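Local atomic coordinates of beta-glucuronidase (uncultured Clostridium sp., PDB entry 6U7J), a protein that catalyses the hydrolysis of beta-glucuronides and, as a gut microbial family 2 glycoside hydrolase, probably helps reactivate estrogens by freeing them from glucuronic acid. Residues D208-M213 with K252-W257; I227-R232 with Y265-Y270; D233-V238 with S261-K266; G281-Q286 with S441-T446. One frame throughout, in Å; residues are numbered along the deposited sequence.

Interaction 1 (D208-M213 with K252-W257); sequences DDKDGM and KDAQLW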
# COMPACT_ATOMS: atom_id res chain seq x y z
N ASP B 208 -23.42 -38.54 33.67
CA ASP B 208 -23.13 -39.89 34.15
C ASP B 208 -23.20 -40.84 32.96
O ASP B 208 -24.28 -41.19 32.49
CB ASP B 208 -24.07 -40.31 35.27
CG ASP B 208 -23.47 -41.40 36.13
OD1 ASP B 208 -22.52 -42.06 35.65
OD2 ASP B 208 -23.93 -41.59 37.28
N ASP B 209 -22.03 -41.28 32.48
CA ASP B 209 -21.81 -41.89 31.18
C ASP B 209 -22.72 -41.30 30.13
O ASP B 209 -22.38 -40.26 29.51
CB ASP B 209 -21.96 -43.42 31.25
CG ASP B 209 -21.43 -44.12 30.00
OD1 ASP B 209 -21.61 -43.60 28.87
OD2 ASP B 209 -20.75 -45.16 30.14
N LYS B 210 -23.88 -41.90 29.84
CA LYS B 210 -24.70 -41.47 28.72
C LYS B 210 -25.87 -40.57 29.13
O LYS B 210 -26.59 -40.07 28.25
CB LYS B 210 -25.20 -42.68 27.90
CG LYS B 210 -25.85 -42.31 26.52
CD LYS B 210 -24.90 -41.45 25.63
CE LYS B 210 -25.58 -40.20 25.00
NZ LYS B 210 -25.52 -39.02 25.90
N ASP B 211 -26.09 -40.33 30.41
CA ASP B 211 -27.20 -39.50 30.83
C ASP B 211 -26.72 -38.15 31.34
O ASP B 211 -25.64 -38.02 31.91
CB ASP B 211 -28.02 -40.19 31.92
CG ASP B 211 -28.46 -41.58 31.52
OD1 ASP B 211 -28.47 -42.46 32.40
OD2 ASP B 211 -28.78 -41.78 30.33
N GLY B 212 -27.56 -37.14 31.14
CA GLY B 212 -27.30 -35.80 31.65
C GLY B 212 -28.15 -35.52 32.88
O GLY B 212 -29.30 -35.93 32.97
N MET B 213 -27.55 -34.82 33.85
CA MET B 213 -28.24 -34.34 35.04
C MET B 213 -28.30 -32.81 34.97
O MET B 213 -27.29 -32.14 35.24
CB MET B 213 -27.55 -34.81 36.32
CG MET B 213 -27.96 -36.20 36.84
SD MET B 213 -29.73 -36.62 36.84
CE MET B 213 -30.46 -35.20 37.64
N LYS B 252 -31.78 -38.48 29.51
CA LYS B 252 -31.15 -39.74 29.13
C LYS B 252 -30.69 -39.66 27.68
O LYS B 252 -31.33 -39.03 26.84
CB LYS B 252 -32.12 -40.91 29.34
CG LYS B 252 -32.11 -41.49 30.77
CD LYS B 252 -31.65 -42.95 30.80
CE LYS B 252 -31.39 -43.44 32.24
NZ LYS B 252 -32.55 -44.14 32.87
N ASP B 253 -29.56 -40.30 27.41
CA ASP B 253 -28.95 -40.27 26.08
C ASP B 253 -28.75 -38.82 25.61
O ASP B 253 -29.08 -38.45 24.48
CB ASP B 253 -29.78 -41.07 25.07
CG ASP B 253 -29.91 -42.55 25.46
OD1 ASP B 253 -30.97 -43.15 25.17
OD2 ASP B 253 -28.96 -43.11 26.05
N ALA B 254 -28.20 -38.00 26.52
CA ALA B 254 -28.08 -36.57 26.30
C ALA B 254 -27.10 -36.25 25.17
O ALA B 254 -25.96 -36.72 25.17
CB ALA B 254 -27.61 -35.88 27.58
N GLN B 255 -27.56 -35.46 24.20
CA GLN B 255 -26.68 -34.95 23.15
C GLN B 255 -25.76 -33.89 23.75
O GLN B 255 -26.23 -32.84 24.19
CB GLN B 255 -27.50 -34.37 22.00
CG GLN B 255 -28.54 -35.31 21.43
CD GLN B 255 -27.93 -36.46 20.65
OE1 GLN B 255 -27.23 -36.25 19.66
NE2 GLN B 255 -28.19 -37.68 21.09
N LEU B 256 -24.47 -34.16 23.76
CA LEU B 256 -23.53 -33.30 24.46
C LEU B 256 -23.20 -32.07 23.63
O LEU B 256 -23.28 -32.08 22.39
CB LEU B 256 -22.25 -34.07 24.79
CG LEU B 256 -22.41 -35.19 25.84
CD1 LEU B 256 -21.06 -35.80 26.21
CD2 LEU B 256 -23.12 -34.68 27.08
N TRP B 257 -22.86 -31.00 24.32
CA TRP B 257 -22.36 -29.81 23.65
C TRP B 257 -20.87 -30.03 23.39
O TRP B 257 -20.07 -30.16 24.33
CB TRP B 257 -22.61 -28.56 24.49
CG TRP B 257 -22.26 -27.27 23.79
CD1 TRP B 257 -23.11 -26.46 23.10
CD2 TRP B 257 -20.97 -26.64 23.73
NE1 TRP B 257 -22.43 -25.36 22.62
CE2 TRP B 257 -21.12 -25.45 22.99
CE3 TRP B 257 -19.71 -26.98 24.23
CZ2 TRP B 257 -20.05 -24.60 22.73
CZ3 TRP B 257 -18.65 -26.12 23.98
CH2 TRP B 257 -18.83 -24.95 23.23
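Lys210 meets the segment Lys252-Trp257 at both ends of the residue. Its carbonyl oxygen accepts the backbone N-H of Ala254, the Ala254 N to Lys210 O distance being 3.1 Å, and the donor lies close to the line of the carbonyl bond. At the other end the amine reaches the carbonyl of Ala254. The modelled distance of 2.5 Å from Lys210 NZ to Ala254 O is too short to be taken at face value, so the pairing is plausible but its length doubtful. The chain leaves with CG opposite the backbone N (chi1 -168°) and then bends repeatedly, which folds NZ back over the partner; on the way CG passes 3.2 Å from Asp253 OD2. These bonds are set at the tip of a beta hairpin joining strands 198-208 and 211-220 in the immunoglobulin-like beta-sandwich domain of family 2 enzymes. A type II' turn from Asp208 to Asp211 reverses the chain and is closed by two backbone bonds, Asp208 N to Asp211 O and Asp211 N to Asp208 O. Beside it, the Asp211 carboxylate accepts a weak bond from the backbone N of Asp253, 3.4 Å from OD2. The aliphatic part of Lys252 runs alongside that carboxylate, pointing the same way, with CE 3.1 Å from Asp211 OD1, while NZ stays 4.4 Å from OD1, beyond a salt bridge. Gly212, whose backbone hydrogen-bonds to Val251 of strand 246-251, its neighbour in the sheet, has its N against the methyl of Ala254, and Gln255 N finds its acceptor in Tyr265 OH.

Interaction 2 (I227-R232 with Y265-Y270); sequences IKVYIR and YKLDIY. Unlike the reference sequence in segment 227-232: Arg232 (reference Leu).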
# COMPACT_ATOMS: atom_id res chain seq x y z
N ILE B 227 -45.20 -23.15 39.08
CA ILE B 227 -44.30 -23.03 37.93
C ILE B 227 -44.26 -24.35 37.19
O ILE B 227 -44.35 -25.43 37.79
CB ILE B 227 -42.88 -22.59 38.37
CG1 ILE B 227 -42.14 -21.92 37.20
CG2 ILE B 227 -42.10 -23.78 38.92
CD1 ILE B 227 -40.91 -21.15 37.64
N LYS B 228 -44.14 -24.26 35.86
CA LYS B 228 -43.96 -25.41 34.98
C LYS B 228 -42.64 -25.25 34.23
O LYS B 228 -42.35 -24.17 33.70
CB LYS B 228 -45.13 -25.56 33.99
CG LYS B 228 -45.26 -26.95 33.35
CD LYS B 228 -45.72 -28.03 34.35
CE LYS B 228 -46.53 -29.16 33.70
NZ LYS B 228 -45.71 -30.31 33.17
N VAL B 229 -41.84 -26.31 34.21
CA VAL B 229 -40.49 -26.28 33.66
C VAL B 229 -40.33 -27.46 32.72
O VAL B 229 -40.42 -28.61 33.15
CB VAL B 229 -39.41 -26.32 34.75
CG1 VAL B 229 -38.02 -26.48 34.13
CG2 VAL B 229 -39.47 -25.09 35.61
N TYR B 230 -40.09 -27.18 31.44
CA TYR B 230 -39.80 -28.21 30.46
C TYR B 230 -38.35 -28.10 30.02
O TYR B 230 -37.77 -27.00 29.95
CB TYR B 230 -40.69 -28.09 29.22
CG TYR B 230 -42.19 -28.07 29.45
CD1 TYR B 230 -42.90 -26.87 29.38
CD2 TYR B 230 -42.90 -29.24 29.70
CE1 TYR B 230 -44.27 -26.84 29.58
CE2 TYR B 230 -44.27 -29.21 29.89
CZ TYR B 230 -44.95 -28.01 29.83
OH TYR B 230 -46.32 -27.97 30.01
N ILE B 231 -37.76 -29.24 29.70
CA ILE B 231 -36.48 -29.28 29.02
C ILE B 231 -36.75 -29.83 27.64
O ILE B 231 -37.18 -30.99 27.50
CB ILE B 231 -35.45 -30.11 29.79
CG1 ILE B 231 -35.20 -29.47 31.16
CG2 ILE B 231 -34.16 -30.21 28.99
CD1 ILE B 231 -33.91 -29.89 31.81
N ARG B 232 -36.55 -29.00 26.62
CA ARG B 232 -36.80 -29.37 25.24
C ARG B 232 -35.49 -29.58 24.50
O ARG B 232 -34.47 -28.95 24.80
CB ARG B 232 -37.63 -28.30 24.52
CG ARG B 232 -38.82 -27.80 25.32
CD ARG B 232 -39.87 -27.16 24.41
NE ARG B 232 -41.11 -26.89 25.14
CZ ARG B 232 -42.28 -27.45 24.84
NH1 ARG B 232 -42.36 -28.30 23.84
NH2 ARG B 232 -43.36 -27.16 25.56
N TYR B 265 -30.01 -27.61 24.47
CA TYR B 265 -31.36 -27.79 25.00
C TYR B 265 -31.94 -26.43 25.37
O TYR B 265 -31.25 -25.42 25.41
CB TYR B 265 -31.34 -28.72 26.22
CG TYR B 265 -30.98 -30.14 25.88
CD1 TYR B 265 -29.64 -30.53 25.80
CD2 TYR B 265 -31.96 -31.10 25.62
CE1 TYR B 265 -29.30 -31.84 25.48
CE2 TYR B 265 -31.62 -32.41 25.30
CZ TYR B 265 -30.28 -32.77 25.24
OH TYR B 265 -29.91 -34.06 24.92
N LYS B 266 -33.24 -26.41 25.65
CA LYS B 266 -33.90 -25.19 26.10
C LYS B 266 -34.60 -25.45 27.42
O LYS B 266 -35.38 -26.41 27.53
CB LYS B 266 -34.89 -24.66 25.06
CG LYS B 266 -34.35 -24.61 23.64
CD LYS B 266 -35.23 -25.43 22.71
CE LYS B 266 -34.68 -25.50 21.30
NZ LYS B 266 -33.18 -25.44 21.26
N LEU B 267 -34.29 -24.63 28.43
CA LEU B 267 -35.07 -24.57 29.66
C LEU B 267 -36.28 -23.67 29.39
O LEU B 267 -36.15 -22.45 29.31
CB LEU B 267 -34.23 -24.05 30.82
CG LEU B 267 -34.76 -24.36 32.23
CD1 LEU B 267 -34.90 -25.86 32.45
CD2 LEU B 267 -33.89 -23.74 33.34
N ASP B 268 -37.45 -24.28 29.24
CA ASP B 268 -38.67 -23.60 28.81
C ASP B 268 -39.60 -23.49 30.02
O ASP B 268 -40.08 -24.51 30.53
CB ASP B 268 -39.33 -24.37 27.67
CG ASP B 268 -40.43 -23.59 26.96
OD1 ASP B 268 -40.41 -22.34 26.93
OD2 ASP B 268 -41.33 -24.27 26.41
N ILE B 269 -39.85 -22.26 30.46
CA ILE B 269 -40.43 -21.98 31.77
C ILE B 269 -41.71 -21.18 31.60
O ILE B 269 -41.74 -20.16 30.90
CB ILE B 269 -39.43 -21.20 32.65
CG1 ILE B 269 -38.08 -21.92 32.69
CG2 ILE B 269 -40.00 -20.99 34.04
CD1 ILE B 269 -36.97 -21.12 33.36
N TYR B 270 -42.77 -21.63 32.28
CA TYR B 270 -44.04 -20.92 32.34
C TYR B 270 -44.37 -20.59 33.79
O TYR B 270 -44.39 -21.48 34.65
CB TYR B 270 -45.16 -21.75 31.71
CG TYR B 270 -45.02 -21.95 30.21
CD1 TYR B 270 -44.21 -22.95 29.69
CD2 TYR B 270 -45.71 -21.12 29.32
CE1 TYR B 270 -44.08 -23.12 28.32
CE2 TYR B 270 -45.59 -21.29 27.97
CZ TYR B 270 -44.78 -22.29 27.47
OH TYR B 270 -44.68 -22.44 26.10
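Two neighbouring antiparallel strands, 227-232 and 265-271, form the middle of a four-stranded sheet in the immunoglobulin-like sandwich of this family 2 enzyme. Three hydrogen-bonded pairs, Lys228 with Tyr270, Tyr230 with Asp268 and Arg232 with Lys266, give six nearly straight backbone bonds. On their face of the sheet Arg232 forms a salt bridge, its NE 2.9 Å from Asp268 OD2. The oxygen is approached on its anti side, 26° out of the carboxylate plane, and the two flat groups are turned 67° against each other. Asp268 CG stands opposite its backbone N (chi1 -168°), which lets OD2 meet Arg232 while OD1 is taken by His275 and Thr277; the carboxylate is thus held at both oxygens. Arg232 NH2 also rests over one face of the Tyr230 ring, near its rim, and Tyr270 CD1 comes to that ring's edge, 3.9 Å from Tyr230 CE1. The other face holds Val229, Ile231, Leu267 and Ile269: Leu267 CD1 fits between Val229 CG1, at 3.6 Å, and Ile231 CG1, at 3.8 Å. At the strand end Ile269 CG2 touches Ile227 CD1. The apolar face packs on strands 198-208 and 211-220 of the second sheet, and strands 238-242 and 274-280 flank the pair.

Interaction 3 (D233-V238 with S261-K266); sequences DEKNQV and SAYLYK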
# COMPACT_ATOMS: atom_id res chain seq x y z
N ASP B 233 -35.52 -30.50 23.54
CA ASP B 233 -34.37 -30.76 22.70
C ASP B 233 -34.40 -29.77 21.53
O ASP B 233 -35.21 -28.84 21.51
CB ASP B 233 -34.34 -32.24 22.28
CG ASP B 233 -35.48 -32.63 21.34
OD1 ASP B 233 -36.20 -31.76 20.82
OD2 ASP B 233 -35.65 -33.85 21.12
N GLU B 234 -33.54 -29.97 20.53
CA GLU B 234 -33.48 -29.03 19.42
C GLU B 234 -34.66 -29.17 18.47
O GLU B 234 -34.99 -28.22 17.77
CB GLU B 234 -32.17 -29.19 18.66
CG GLU B 234 -30.97 -28.75 19.49
CD GLU B 234 -29.73 -28.51 18.66
OE1 GLU B 234 -29.53 -29.21 17.64
OE2 GLU B 234 -28.93 -27.62 19.06
N LYS B 235 -35.31 -30.34 18.45
CA LYS B 235 -36.58 -30.50 17.76
C LYS B 235 -37.76 -30.00 18.59
O LYS B 235 -38.92 -30.23 18.20
CB LYS B 235 -36.79 -31.98 17.39
CG LYS B 235 -35.56 -32.67 16.80
CD LYS B 235 -34.83 -33.54 17.83
CE LYS B 235 -33.30 -33.52 17.63
NZ LYS B 235 -32.54 -34.16 18.76
N ASN B 236 -37.49 -29.33 19.71
CA ASN B 236 -38.48 -28.77 20.63
C ASN B 236 -39.31 -29.83 21.35
O ASN B 236 -40.27 -29.48 22.05
CB ASN B 236 -39.42 -27.77 19.94
CG ASN B 236 -39.72 -26.56 20.80
OD1 ASN B 236 -38.84 -25.75 21.08
ND2 ASN B 236 -40.98 -26.43 21.22
N GLN B 237 -38.98 -31.10 21.20
CA GLN B 237 -39.70 -32.12 21.95
C GLN B 237 -39.32 -32.08 23.43
O GLN B 237 -38.15 -31.88 23.77
CB GLN B 237 -39.44 -33.51 21.36
CG GLN B 237 -39.80 -33.64 19.88
CD GLN B 237 -39.45 -35.02 19.31
OE1 GLN B 237 -38.90 -35.13 18.20
NE2 GLN B 237 -39.78 -36.08 20.06
N VAL B 238 -40.31 -32.25 24.30
CA VAL B 238 -40.03 -32.21 25.73
C VAL B 238 -39.32 -33.49 26.14
O VAL B 238 -39.60 -34.58 25.62
CB VAL B 238 -41.33 -31.99 26.53
CG1 VAL B 238 -41.10 -32.19 28.02
CG2 VAL B 238 -41.86 -30.58 26.26
N SER B 261 -19.21 -28.77 17.47
CA SER B 261 -20.48 -29.46 17.17
C SER B 261 -21.46 -29.20 18.32
O SER B 261 -21.71 -30.05 19.18
CB SER B 261 -20.28 -30.96 16.95
OG SER B 261 -21.54 -31.56 16.70
N ALA B 262 -22.05 -28.01 18.31
CA ALA B 262 -22.89 -27.58 19.42
C ALA B 262 -24.22 -28.33 19.45
O ALA B 262 -24.80 -28.65 18.41
CB ALA B 262 -23.14 -26.08 19.32
N TYR B 263 -24.71 -28.61 20.65
CA TYR B 263 -26.11 -28.98 20.86
C TYR B 263 -26.65 -28.14 22.01
O TYR B 263 -25.99 -28.00 23.05
CB TYR B 263 -26.26 -30.48 21.17
CG TYR B 263 -27.68 -30.98 21.02
CD1 TYR B 263 -28.59 -30.90 22.08
CD2 TYR B 263 -28.12 -31.53 19.82
CE1 TYR B 263 -29.89 -31.35 21.94
CE2 TYR B 263 -29.42 -31.98 19.67
CZ TYR B 263 -30.30 -31.90 20.74
OH TYR B 263 -31.59 -32.34 20.59
N LEU B 264 -27.85 -27.58 21.84
CA LEU B 264 -28.42 -26.73 22.87
C LEU B 264 -29.82 -27.20 23.22
O LEU B 264 -30.71 -27.20 22.36
CB LEU B 264 -28.46 -25.26 22.43
CG LEU B 264 -27.10 -24.64 22.13
CD1 LEU B 264 -27.24 -23.22 21.57
CD2 LEU B 264 -26.23 -24.65 23.39
N TYR B 265 -30.01 -27.61 24.47
CA TYR B 265 -31.36 -27.79 25.00
C TYR B 265 -31.94 -26.43 25.37
O TYR B 265 -31.25 -25.42 25.41
CB TYR B 265 -31.34 -28.72 26.22
CG TYR B 265 -30.98 -30.14 25.88
CD1 TYR B 265 -29.64 -30.53 25.80
CD2 TYR B 265 -31.96 -31.10 25.62
CE1 TYR B 265 -29.30 -31.84 25.48
CE2 TYR B 265 -31.62 -32.41 25.30
CZ TYR B 265 -30.28 -32.77 25.24
OH TYR B 265 -29.91 -34.06 24.92
N LYS B 266 -33.24 -26.41 25.65
CA LYS B 266 -33.90 -25.19 26.10
C LYS B 266 -34.60 -25.45 27.42
O LYS B 266 -35.38 -26.41 27.53
CB LYS B 266 -34.89 -24.66 25.06
CG LYS B 266 -34.35 -24.61 23.64
CD LYS B 266 -35.23 -25.43 22.71
CE LYS B 266 -34.68 -25.50 21.30
NZ LYS B 266 -33.18 -25.44 21.26
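Glu234 lies over one face of the Tyr263 ring, its CG 3.6 Å from the ring centroid and only 18° off the normal, a CH-pi contact. The two side chains slide past each other in opposite directions, and the carboxylate continues the stack with its plane 23° from that of the ring. An extended chain beyond CG carries OE2 past the ring to the backbone, where Leu264 N donates to it at 3.0 Å from above the carboxylate plane. The phenol oxygen of Tyr263 meanwhile receives two donors. One is the backbone N of Glu234, 3.1 Å from Tyr263 OH and almost perfectly straight; the other is Lys235 NZ, 2.8 Å from the same OH, reached by a chain crossing the tyrosine at about a right angle. Asp233 CB sits at the ring edge, 3.2 Å from Tyr263 OH. Residues Asp233-Asn236 make the type I turn linking strands 227-232 and 238-242, whose backbone bond Asn236 N to Asp233 O is supplemented by Gln237 N donating to Asp233 OD1. Tyr263 CE1 lies over one face of Tyr265, toward the rim, linking Tyr263 to the start of strand 265-271. With a lysine amine and a backbone N-H both directed at it, the phenol oxygen acts as a double acceptor, and the nearby positive charge would probably polarise the hydroxyl.

Interaction 4 (G281-Q286 with S441-T446); sequences GIRTIQ and SERPIT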
# COMPACT_ATOMS: atom_id res chain seq x y z
N GLY B 281 -26.31 -25.78 27.31
CA GLY B 281 -25.59 -26.91 26.78
C GLY B 281 -25.10 -27.83 27.88
O GLY B 281 -24.71 -27.38 28.96
N ILE B 282 -25.11 -29.12 27.59
CA ILE B 282 -24.61 -30.12 28.53
C ILE B 282 -23.19 -30.49 28.11
O ILE B 282 -22.98 -31.03 27.01
CB ILE B 282 -25.51 -31.37 28.58
CG1 ILE B 282 -26.95 -30.96 28.92
CG2 ILE B 282 -24.94 -32.37 29.59
CD1 ILE B 282 -27.97 -32.08 28.73
N ARG B 283 -22.23 -30.22 28.99
CA ARG B 283 -20.84 -30.54 28.72
C ARG B 283 -20.06 -30.41 30.01
O ARG B 283 -20.36 -29.54 30.84
CB ARG B 283 -20.24 -29.62 27.64
CG ARG B 283 -20.36 -28.12 27.94
CD ARG B 283 -19.04 -27.57 28.41
NE ARG B 283 -19.10 -26.18 28.84
CZ ARG B 283 -19.39 -25.80 30.08
NH1 ARG B 283 -19.67 -26.71 31.01
NH2 ARG B 283 -19.41 -24.51 30.40
N THR B 284 -19.04 -31.24 30.15
CA THR B 284 -18.22 -31.26 31.36
C THR B 284 -16.83 -30.71 31.08
O THR B 284 -16.31 -30.82 29.96
CB THR B 284 -18.08 -32.68 31.91
OG1 THR B 284 -17.28 -33.45 30.99
CG2 THR B 284 -19.44 -33.32 32.06
N ILE B 285 -16.23 -30.16 32.13
CA ILE B 285 -14.88 -29.63 32.10
C ILE B 285 -14.09 -30.26 33.23
O ILE B 285 -14.53 -30.22 34.38
CB ILE B 285 -14.85 -28.10 32.27
CG1 ILE B 285 -15.74 -27.41 31.25
CG2 ILE B 285 -13.39 -27.61 32.25
CD1 ILE B 285 -15.87 -25.93 31.53
N GLN B 286 -12.89 -30.75 32.91
CA GLN B 286 -11.98 -31.28 33.91
C GLN B 286 -10.54 -31.01 33.49
O GLN B 286 -10.21 -31.09 32.31
CB GLN B 286 -12.20 -32.79 34.10
CG GLN B 286 -11.21 -33.44 35.06
CD GLN B 286 -11.39 -34.94 35.10
OE1 GLN B 286 -12.51 -35.44 35.07
NE2 GLN B 286 -10.28 -35.67 35.15
N SER B 441 -18.08 -22.79 40.88
CA SER B 441 -17.26 -23.97 41.15
C SER B 441 -17.04 -24.81 39.91
O SER B 441 -16.33 -25.81 39.98
CB SER B 441 -17.93 -24.82 42.24
OG SER B 441 -19.31 -24.99 41.97
N GLU B 442 -17.62 -24.42 38.77
CA GLU B 442 -17.69 -25.27 37.59
C GLU B 442 -16.71 -24.89 36.51
O GLU B 442 -16.77 -25.47 35.42
CB GLU B 442 -19.11 -25.21 37.00
CG GLU B 442 -20.21 -25.40 38.01
CD GLU B 442 -20.29 -26.82 38.48
OE1 GLU B 442 -20.86 -27.66 37.74
OE2 GLU B 442 -19.75 -27.11 39.57
N ARG B 443 -15.82 -23.92 36.74
CA ARG B 443 -14.96 -23.48 35.65
C ARG B 443 -13.57 -23.12 36.14
O ARG B 443 -13.43 -22.47 37.19
CB ARG B 443 -15.56 -22.28 34.90
CG ARG B 443 -16.63 -22.60 33.87
CD ARG B 443 -17.19 -21.29 33.28
NE ARG B 443 -18.37 -21.47 32.43
CZ ARG B 443 -19.62 -21.34 32.85
NH1 ARG B 443 -19.87 -21.05 34.11
NH2 ARG B 443 -20.63 -21.52 32.01
N PRO B 444 -12.54 -23.53 35.42
CA PRO B 444 -11.17 -23.11 35.73
C PRO B 444 -11.01 -21.59 35.68
O PRO B 444 -11.74 -20.88 35.00
CB PRO B 444 -10.33 -23.77 34.63
CG PRO B 444 -11.19 -24.79 34.02
CD PRO B 444 -12.62 -24.49 34.31
N ILE B 445 -9.98 -21.12 36.39
CA ILE B 445 -9.67 -19.71 36.59
C ILE B 445 -8.26 -19.48 36.06
O ILE B 445 -7.38 -20.32 36.26
CB ILE B 445 -9.75 -19.34 38.09
CG1 ILE B 445 -11.18 -19.45 38.60
CG2 ILE B 445 -9.17 -17.97 38.35
CD1 ILE B 445 -12.12 -18.63 37.81
N THR B 446 -8.03 -18.33 35.40
CA THR B 446 -6.68 -17.97 34.96
C THR B 446 -6.53 -16.45 34.89
O THR B 446 -7.45 -15.69 35.20
CB THR B 446 -6.34 -18.60 33.60
OG1 THR B 446 -4.95 -18.37 33.30
CG2 THR B 446 -7.17 -18.00 32.49
O HOH W 1 -19.51 -25.03 33.41
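Ile285 leaves its backbone with CB directed toward segment 441-446, and its two branches part there. CG2, opposite the backbone N, touches the proline ring of Pro444, 3.8 Å from its CD. CG1 takes the place opposite the carbonyl carbon (chi1 -55°) and hands on to CD1, which reaches Glu442 O at 4.0 Å and Arg443 CG at 4.1 Å. The same methyl sits over the centre of the Arg283 guanidinium, so this flat group is backed by hydrocarbon. Beyond it two arginines meet at right angles, their planes 85° apart and Arg283 NH2 3.6 Å from Arg443 NH2. A water accepts from Arg283 NH1 at 2.9 Å, gives a weak bond to Glu442 O, and lies over one face of the Arg443 guanidinium. The contact joins the stretch leading from the sandwich into the barrel domain to the start of barrel strand 445-449, which runs parallel to strand 409-416. Arg283 NE binds Pro407 O; its NH2 bonds weakly to Val409 O, which Arg443 NE also uses; Arg443 NH2 binds the carbonyls of Lys404 and His406, and Arg443 NH1 forms a salt bridge with Asp440. This supply of acceptors probably offsets the closeness of the two positive groups.

How the interactions relate
From the N terminus, interaction 1 opens at the 208-213 hairpin, followed by interaction 2 on strand 227-232 and interaction 3 on the turn after it. Interaction 1 closes first, at 252-257, and therefore crosses both of the others; interaction 3 closes at 261-266, nested within interaction 2, with which it shares Tyr265 and Lys266. All three lie in the sandwich domain: 1 ties the 198-208/211-220 hairpin to loop 252-257, 2 pairs central strands of the other sheet, and 3 fastens its turn. Gln255 N, bonded to Tyr265 OH, couples 1 to the rest. Interaction 4 comes in series, with 154 residues between its segments, bringing the sandwich onto the barrel; Trp257 N bonded to Ile282 O links it back.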